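Local atomic coordinates of acyl-CoA dehydrogenase (Geobacillus kaustophilus, PDB entry 2PG0), a protein that probably uses FAD to introduce a double bond between the alpha and beta carbons of acyl chains. Residues S136-A139 and N140-T143; T377-A380 and R381-L385; V146-D150 and Y151-N155. All coordinates share one frame; numbering follows the deposited sequence.

Interaction 1: S136-A139 and N140-T143; sequences SDLA and NIST. With FAD (flavin-adenine dinucleotide), chain C.
Asp137 OD2 accepts two hydrogen bonds, one from a water bridging to Asn140 and one from Phe277 N of the second subunit. The water oxygen lies 2.9 Å from Asp137 OD2 and 2.8 Å from Asn140 ND2, from which it accepts a hydrogen bond. The two side chains cross at a slant, with carboxylate and amide planes 21° apart. CG of Asp137 is turned away from the backbone N (chi1 -171°), which brings OD2 to 3.5 Å from Asn140 CB. With an alanine here, Phe277 N of the second subunit would probably lose its acceptor, and the Asn140 amide its water link to residue 137. The backbone makes an inverse gamma turn centred on Asp137 and then a short 3-10 turn. Asn140 N bonds Asp137 O at 3.0 Å, and Ile141 N bonds Leu138 O at 3.2 Å. This loop of the middle domain carries part of the FAD pocket at its start. Ser136 OG and N both donate to FAD O2A, OG at 2.7 Å and N at 3.1 Å, so one residue grips a phosphate oxygen with two donors. Leu138 and Ile141 lie alongside each other, with Leu138 CD1 against Ile141 CG2 at 3.8 Å.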
loop_
_atom_site.group_PDB
_atom_site.type_symbol
_atom_site.label_atom_id
_atom_site.label_comp_id
_atom_site.label_asym_id
_atom_site.label_seq_id
_atom_site.Cartn_x
_atom_site.Cartn_y
_atom_site.Cartn_z
ATOM N N SER A 136 4.030 -5.305 25.907
ATOM C CA SER A 136 3.954 -3.875 25.574
ATOM C C SER A 136 3.695 -3.026 26.822
ATOM O O SER A 136 4.304 -1.964 27.001
ATOM C CB SER A 136 2.860 -3.604 24.531
ATOM O OG SER A 136 3.029 -4.412 23.374
ATOM N N ASP A 137 2.793 -3.515 27.671
ATOM C CA ASP A 137 2.392 -2.830 28.899
ATOM C C ASP A 137 3.317 -3.235 30.051
ATOM O O ASP A 137 2.893 -3.869 31.022
ATOM C CB ASP A 137 0.924 -3.160 29.213
ATOM C CG ASP A 137 0.353 -2.334 30.355
ATOM O OD1 ASP A 137 1.017 -1.376 30.824
ATOM O OD2 ASP A 137 -0.777 -2.663 30.782
ATOM N N LEU A 138 4.583 -2.846 29.927
ATOM C CA LEU A 138 5.635 -3.263 30.850
ATOM C C LEU A 138 5.413 -2.809 32.296
ATOM O O LEU A 138 5.825 -3.490 33.237
ATOM C CB LEU A 138 6.998 -2.776 30.337
ATOM C CG LEU A 138 8.252 -3.526 30.801
ATOM C CD1 LEU A 138 8.157 -5.017 30.473
ATOM C CD2 LEU A 138 9.485 -2.910 30.162
ATOM N N ALA A 139 4.760 -1.667 32.480
ATOM C CA ALA A 139 4.491 -1.173 33.831
ATOM C C ALA A 139 3.589 -2.135 34.614
ATOM O O ALA A 139 3.538 -2.080 35.841
ATOM C CB ALA A 139 3.893 0.233 33.787
ATOM N N ASN A 140 2.918 -3.041 33.893
ATOM C CA ASN A 140 1.956 -3.980 34.477
ATOM C C ASN A 140 2.513 -5.385 34.762
ATOM O O ASN A 140 1.754 -6.323 35.020
ATOM C CB ASN A 140 0.709 -4.071 33.582
ATOM C CG ASN A 140 -0.480 -4.691 34.289
ATOM O OD1 ASN A 140 -0.777 -4.360 35.440
ATOM N ND2 ASN A 140 -1.170 -5.599 33.604
ATOM N N ILE A 141 3.836 -5.532 34.717
ATOM C CA ILE A 141 4.481 -6.801 35.093
ATOM C C ILE A 141 4.179 -7.140 36.556
ATOM O O ILE A 141 3.993 -6.236 37.374
ATOM C CB ILE A 141 6.013 -6.777 34.849
ATOM C CG1 ILE A 141 6.677 -5.600 35.576
ATOM C CG2 ILE A 141 6.314 -6.768 33.346
ATOM C CD1 ILE A 141 8.199 -5.725 35.701
ATOM N N SER A 142 4.109 -8.426 36.881
ATOM C CA SER A 142 3.719 -8.825 38.229
ATOM C C SER A 142 4.717 -9.726 38.968
ATOM O O SER A 142 4.453 -10.147 40.102
ATOM C CB SER A 142 2.316 -9.439 38.216
ATOM O OG SER A 142 2.294 -10.646 37.478
ATOM N N THR A 143 5.865 -10.007 38.344
ATOM C CA THR A 143 6.951 -10.716 39.038
ATOM C C THR A 143 7.357 -9.890 40.258
ATOM O O THR A 143 7.635 -8.703 40.137
ATOM C CB THR A 143 8.182 -10.986 38.115
ATOM O OG1 THR A 143 7.799 -11.865 37.047
ATOM C CG2 THR A 143 9.327 -11.640 38.897
HETATM P PA FAD C . 1.050 -7.633 23.525
HETATM O O1A FAD C . 0.047 -8.485 24.243
HETATM O O2A FAD C . 1.665 -6.565 24.393
HETATM O O5B FAD C . 0.354 -6.970 22.225
HETATM C C5B FAD C . -0.329 -7.783 21.282
HETATM C C4B FAD C . -0.705 -6.908 20.085
HETATM O O4B FAD C . -1.529 -5.844 20.536
HETATM C C3B FAD C . 0.536 -6.274 19.458
HETATM O O3B FAD C . 0.400 -6.193 18.055
HETATM C C2B FAD C . 0.535 -4.871 20.015
HETATM O O2B FAD C . 1.228 -3.943 19.200
HETATM C C1B FAD C . -0.967 -4.607 20.125
HETATM N N9A FAD C . -1.226 -3.509 21.073
HETATM C C8A FAD C . -1.035 -3.515 22.434
HETATM N N7A FAD C . -1.374 -2.299 22.916
HETATM C C5A FAD C . -1.775 -1.522 21.886
HETATM C C6A FAD C . -2.223 -0.208 21.820
HETATM N N6A FAD C . -2.196 0.563 22.911
HETATM N N1A FAD C . -2.563 0.330 20.594
HETATM C C2A FAD C . -2.471 -0.424 19.438
HETATM N N3A FAD C . -2.038 -1.737 19.508
HETATM C C4A FAD C . -1.688 -2.271 20.715
HETATM N N1 FAD C . 11.138 -9.972 25.916
HETATM C C2 FAD C . 12.126 -9.740 26.857
HETATM O O2 FAD C . 11.858 -9.100 27.877
HETATM N N3 FAD C . 13.407 -10.237 26.659
HETATM C C4 FAD C . 13.699 -10.966 25.524
HETATM O O4 FAD C . 14.836 -11.415 25.363
HETATM C C4X FAD C . 12.703 -11.190 24.566
HETATM N N5 FAD C . 12.983 -11.917 23.420
HETATM C C5X FAD C . 11.997 -12.168 22.483
HETATM C C6 FAD C . 12.307 -12.922 21.358
HETATM C C7 FAD C . 11.325 -13.176 20.404
HETATM C C7M FAD C . 11.714 -13.984 19.199
HETATM C C8 FAD C . 10.023 -12.672 20.588
HETATM C C8M FAD C . 8.913 -12.907 19.603
HETATM C C9 FAD C . 9.717 -11.927 21.720
HETATM C C9A FAD C . 10.703 -11.663 22.676
HETATM N N10 FAD C . 10.419 -10.906 23.815
HETATM C C10 FAD C . 11.412 -10.690 24.767
HETATM C "C1'" FAD C . 9.062 -10.269 24.029
HETATM C "C2'" FAD C . 8.674 -9.136 23.064
HETATM O "O2'" FAD C . 9.322 -7.912 23.344
HETATM C "C3'" FAD C . 7.163 -8.956 23.176
HETATM O "O3'" FAD C . 6.577 -10.023 22.461
HETATM C "C4'" FAD C . 6.635 -7.613 22.649
HETATM O "O4'" FAD C . 7.045 -6.527 23.460
HETATM C "C5'" FAD C . 5.109 -7.598 22.548
HETATM O "O5'" FAD C . 4.515 -8.012 23.765
HETATM P P FAD C . 3.410 -9.177 23.734
HETATM O O1P FAD C . 3.936 -10.378 22.991
HETATM O O2P FAD C . 2.993 -9.519 25.138
HETATM O O3P FAD C . 2.180 -8.579 22.871
HETATM O O HOH W 1 -1.406 -5.466 30.833
HETATM O O HOH W 2 0.233 -1.529 36.115
#

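Interaction 2: T377-A380 and R381-L385; sequences TIIA and RQLDL
Ala380 and Leu385 meet at the end of the chain, where the last helix gives way to a short tail. Ala380 O is the focus. A water 2.7 Å away donates to it and accepts from Leu385 N at 2.6 Å, so the water ties the tail back to the helix. Leu383 N adds a weak bond to Ala380 O while making its main one to Ile379 O at 2.9 Å. The angle at its hydrogen is 130° to both acceptors, so the N-H is shared between an i-4 and an i-3 carbonyl. Upstream, the regular alpha-helical bonds are straighter: Arg381 N to Thr377 O and Gln382 N to Ile378 O, both 3.0 Å. Asp384 then takes positive phi and breaks the helical path.

The buried side is apolar. Leu385 points back at the helix and sets CD1 4.1 Å from Ala380 CB, while Leu383 CD1 rests 4.2 Å from Ile379 CG2. The solvent side is looser. Arg381 runs out extended, with only its CB near the carbonyls of Thr377 and Ile378. Gln382 CG stands anti to the carbonyl carbon (chi1 -58°), which lays it 3.2 Å from Ile378 O; a bend at chi2 then turns the amide, whose NE2 bonds Thr320 OG1.

Ile378 and Ile379 pack on helix 319-343 of the same chain. Ala380 and Leu385 face Gln288 and Leu291 of the third subunit, and Leu385 O is held there by Arg280 and Ser282, so this helix end is part of the tetramer interface.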
loop_
_atom_site.group_PDB
_atom_site.type_symbol
_atom_site.label_atom_id
_atom_site.label_comp_id
_atom_site.label_asym_id
_atom_site.label_seq_id
_atom_site.Cartn_x
_atom_site.Cartn_y
_atom_site.Cartn_z
ATOM N N THR A 377 3.263 4.870 18.825
ATOM C CA THR A 377 2.778 5.509 20.055
ATOM C C THR A 377 3.822 6.501 20.580
ATOM O O THR A 377 3.492 7.641 20.908
ATOM C CB THR A 377 2.426 4.459 21.133
ATOM O OG1 THR A 377 1.343 3.642 20.670
ATOM C CG2 THR A 377 2.023 5.124 22.454
ATOM N N ILE A 378 5.076 6.056 20.632
ATOM C CA ILE A 378 6.191 6.881 21.100
ATOM C C ILE A 378 6.371 8.092 20.191
ATOM O O ILE A 378 6.530 9.222 20.674
ATOM C CB ILE A 378 7.506 6.044 21.228
ATOM C CG1 ILE A 378 7.382 5.047 22.384
ATOM C CG2 ILE A 378 8.731 6.950 21.422
ATOM C CD1 ILE A 378 8.396 3.911 22.333
ATOM N N ILE A 379 6.311 7.868 18.878
ATOM C CA ILE A 379 6.473 8.962 17.922
ATOM C C ILE A 379 5.375 10.020 18.117
ATOM O O ILE A 379 5.667 11.211 18.172
ATOM C CB ILE A 379 6.515 8.459 16.455
ATOM C CG1 ILE A 379 7.776 7.618 16.214
ATOM C CG2 ILE A 379 6.465 9.643 15.449
ATOM C CD1 ILE A 379 7.671 6.679 14.998
ATOM N N ALA A 380 4.125 9.566 18.221
ATOM C CA ALA A 380 2.979 10.467 18.394
ATOM C C ALA A 380 3.133 11.306 19.668
ATOM O O ALA A 380 2.848 12.506 19.670
ATOM C CB ALA A 380 1.685 9.681 18.418
ATOM N N ARG A 381 3.615 10.672 20.734
ATOM C CA ARG A 381 3.867 11.367 21.994
ATOM C C ARG A 381 4.898 12.477 21.800
ATOM O O ARG A 381 4.713 13.589 22.293
ATOM C CB ARG A 381 4.320 10.384 23.083
ATOM C CG ARG A 381 4.381 11.006 24.470
ATOM C CD ARG A 381 4.947 10.050 25.505
ATOM N NE ARG A 381 5.066 10.711 26.806
ATOM C CZ ARG A 381 6.125 11.417 27.204
ATOM N NH1 ARG A 381 7.189 11.552 26.417
ATOM N NH2 ARG A 381 6.124 11.982 28.407
ATOM N N GLN A 382 5.967 12.177 21.066
ATOM C CA GLN A 382 7.026 13.158 20.781
ATOM C C GLN A 382 6.577 14.268 19.817
ATOM O O GLN A 382 7.177 15.342 19.776
ATOM C CB GLN A 382 8.276 12.456 20.236
ATOM C CG GLN A 382 8.867 11.379 21.155
ATOM C CD GLN A 382 9.694 11.946 22.292
ATOM O OE1 GLN A 382 9.303 11.861 23.456
ATOM N NE2 GLN A 382 10.846 12.527 21.960
ATOM N N LEU A 383 5.520 14.014 19.046
ATOM C CA LEU A 383 4.974 15.025 18.136
ATOM C C LEU A 383 4.128 16.067 18.858
ATOM O O LEU A 383 3.774 17.087 18.266
ATOM C CB LEU A 383 4.126 14.379 17.030
ATOM C CG LEU A 383 4.830 13.667 15.875
ATOM C CD1 LEU A 383 3.793 12.892 15.066
ATOM C CD2 LEU A 383 5.581 14.658 14.992
ATOM N N ASP A 384 3.796 15.794 20.120
ATOM C CA ASP A 384 2.926 16.661 20.923
ATOM C C ASP A 384 1.544 16.847 20.277
ATOM O O ASP A 384 1.336 17.757 19.466
ATOM C CB ASP A 384 3.608 18.009 21.191
ATOM C CG ASP A 384 2.765 18.934 22.050
ATOM O OD1 ASP A 384 2.068 18.443 22.962
ATOM O OD2 ASP A 384 2.806 20.160 21.806
ATOM N N LEU A 385 0.606 15.978 20.650
ATOM C CA LEU A 385 -0.717 15.929 20.022
ATOM C C LEU A 385 -1.854 15.943 21.055
ATOM O O LEU A 385 -3.040 16.033 20.704
ATOM C CB LEU A 385 -0.827 14.691 19.114
ATOM C CG LEU A 385 0.051 14.633 17.853
ATOM C CD1 LEU A 385 -0.009 13.260 17.191
ATOM C CD2 LEU A 385 -0.344 15.717 16.860
HETATM O O HOH W 3 1.247 13.596 21.584
#

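Interaction 3: V146-D150 and Y151-N155; sequences VKDGD and YYIVN
Val146 and Ile153 form a hydrogen-bonded antiparallel pair that anchors this beta hairpin. Ile153 N reaches Val146 O at 2.7 Å and almost straight, 176° at the hydrogen; Val146 N returns a bond to Ile153 O at 2.9 Å. The second such pair is Asp148 with Tyr151. Asp148 N bonds Tyr151 O at 2.8 Å. The return bond from Tyr151 N to Asp148 O is longer, 3.2 Å, and closes a type II' turn from Asp148 to Tyr151. Gly149 takes the first corner with positive phi, 68°, as this turn requires.

Lys147 and Tyr152 make the non-hydrogen-bonded pair between. Their side chains cross at a slant on one face of the hairpin. Lys147 bends at chi2 (75°) and lays CD over a face of the Tyr152 ring, 4.0 Å from its centroid. This is a CH-pi contact. The ammonium adds at most a weak attraction. On the other face Asp148 CB touches Ile153 CG1 at 3.8 Å.

The hairpin tip is mostly solvent-facing, but Tyr152 and Val154 of the second strand are buried. Tyr152 packs on Leu190 of strand 187-193 and hydrogen-bonds Glu234 through OH. Tyr152 and Val154 also pair through their backbones with Val225 and Ala223, joining strand 151-161 to strand 223-226.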
loop_
_atom_site.group_PDB
_atom_site.type_symbol
_atom_site.label_atom_id
_atom_site.label_comp_id
_atom_site.label_asym_id
_atom_site.label_seq_id
_atom_site.Cartn_x
_atom_site.Cartn_y
_atom_site.Cartn_z
ATOM N N VAL A 146 10.500 -9.888 47.032
ATOM C CA VAL A 146 10.240 -9.471 48.403
ATOM C C VAL A 146 11.510 -9.671 49.222
ATOM O O VAL A 146 12.073 -10.768 49.256
ATOM C CB VAL A 146 9.063 -10.259 49.031
ATOM C CG1 VAL A 146 8.750 -9.743 50.444
ATOM C CG2 VAL A 146 7.824 -10.168 48.147
ATOM N N LYS A 147 11.964 -8.598 49.860
ATOM C CA LYS A 147 13.162 -8.638 50.687
ATOM C C LYS A 147 12.939 -9.534 51.904
ATOM O O LYS A 147 11.906 -9.447 52.573
ATOM C CB LYS A 147 13.557 -7.220 51.115
ATOM C CG LYS A 147 14.967 -7.089 51.667
ATOM C CD LYS A 147 16.003 -7.153 50.555
ATOM C CE LYS A 147 17.411 -7.043 51.105
ATOM N NZ LYS A 147 17.740 -5.659 51.546
ATOM N N ASP A 148 13.899 -10.418 52.156
ATOM C CA ASP A 148 13.888 -11.287 53.329
ATOM C C ASP A 148 15.335 -11.494 53.771
ATOM O O ASP A 148 16.052 -12.327 53.212
ATOM C CB ASP A 148 13.213 -12.629 53.013
ATOM C CG ASP A 148 13.033 -13.514 54.250
ATOM O OD1 ASP A 148 13.282 -13.049 55.386
ATOM O OD2 ASP A 148 12.628 -14.686 54.085
ATOM N N GLY A 149 15.755 -10.715 54.764
ATOM C CA GLY A 149 17.135 -10.742 55.243
ATOM C C GLY A 149 18.094 -10.202 54.201
ATOM O O GLY A 149 17.917 -9.086 53.706
ATOM N N ASP A 150 19.099 -11.005 53.858
ATOM C CA ASP A 150 20.113 -10.623 52.871
ATOM C C ASP A 150 19.725 -11.048 51.449
ATOM O O ASP A 150 20.574 -11.073 50.551
ATOM C CB ASP A 150 21.472 -11.241 53.224
ATOM C CG ASP A 150 22.006 -10.785 54.573
ATOM O OD1 ASP A 150 21.857 -9.597 54.926
ATOM O OD2 ASP A 150 22.602 -11.628 55.279
ATOM N N TYR A 151 18.450 -11.382 51.252
ATOM C CA TYR A 151 17.973 -11.941 49.986
ATOM C C TYR A 151 16.705 -11.275 49.470
ATOM O O TYR A 151 15.960 -10.661 50.237
ATOM C CB TYR A 151 17.704 -13.438 50.139
ATOM C CG TYR A 151 18.931 -14.261 50.424
ATOM C CD1 TYR A 151 19.680 -14.806 49.384
ATOM C CD2 TYR A 151 19.347 -14.496 51.739
ATOM C CE1 TYR A 151 20.814 -15.565 49.637
ATOM C CE2 TYR A 151 20.482 -15.252 52.002
ATOM C CZ TYR A 151 21.207 -15.785 50.946
ATOM O OH TYR A 151 22.328 -16.537 51.191
ATOM N N TYR A 152 16.487 -11.398 48.161
ATOM C CA TYR A 152 15.193 -11.125 47.548
ATOM C C TYR A 152 14.534 -12.460 47.231
ATOM O O TYR A 152 15.158 -13.337 46.627
ATOM C CB TYR A 152 15.349 -10.332 46.251
ATOM C CG TYR A 152 15.669 -8.872 46.432
ATOM C CD1 TYR A 152 14.661 -7.951 46.719
ATOM C CD2 TYR A 152 16.972 -8.406 46.296
ATOM C CE1 TYR A 152 14.947 -6.606 46.882
ATOM C CE2 TYR A 152 17.270 -7.061 46.455
ATOM C CZ TYR A 152 16.250 -6.169 46.748
ATOM O OH TYR A 152 16.535 -4.836 46.901
ATOM N N ILE A 153 13.284 -12.618 47.651
ATOM C CA ILE A 153 12.514 -13.805 47.306
ATOM C C ILE A 153 11.711 -13.480 46.046
ATOM O O ILE A 153 10.826 -12.617 46.071
ATOM C CB ILE A 153 11.583 -14.272 48.462
ATOM C CG1 ILE A 153 12.347 -14.421 49.797
ATOM C CG2 ILE A 153 10.851 -15.559 48.079
ATOM C CD1 ILE A 153 13.641 -15.231 49.737
ATOM N N VAL A 154 12.046 -14.157 44.947
ATOM C CA VAL A 154 11.482 -13.825 43.634
ATOM C C VAL A 154 10.425 -14.835 43.184
ATOM O O VAL A 154 10.649 -16.053 43.191
ATOM C CB VAL A 154 12.582 -13.656 42.544
ATOM C CG1 VAL A 154 11.977 -13.178 41.220
ATOM C CG2 VAL A 154 13.650 -12.681 43.007
ATOM N N ASN A 155 9.265 -14.307 42.804
ATOM C CA ASN A 155 8.168 -15.115 42.312
ATOM C C ASN A 155 7.601 -14.516 41.037
ATOM O O ASN A 155 7.278 -13.331 40.991
ATOM C CB ASN A 155 7.078 -15.237 43.374
ATOM C CG ASN A 155 7.420 -16.252 44.432
ATOM O OD1 ASN A 155 7.348 -17.455 44.195
ATOM N ND2 ASN A 155 7.793 -15.772 45.615
#

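In the fold
Interactions 1 and 3 follow each other in the middle domain, their centres about 20 Å apart. They touch where Thr143 CG2 lies 3.4 Å from Asn155 O and 3.8 Å from Val154 CG1. Along the chain, the loop 136-143 leads into strand 144-148. Interaction 2 belongs to the C-terminal domain. Its nearest atoms are about 8 Å from interaction 1 and about 25 Å from interaction 3. FAD links the first two: Ser136 holds its phosphate, while the side chain of Thr377 is about 5 Å from a bound FAD. Interaction 3 lies away from the cofactor. Both 136-143 and 377-385 contact other subunits; 146-155 touches no other chain of the tetramer.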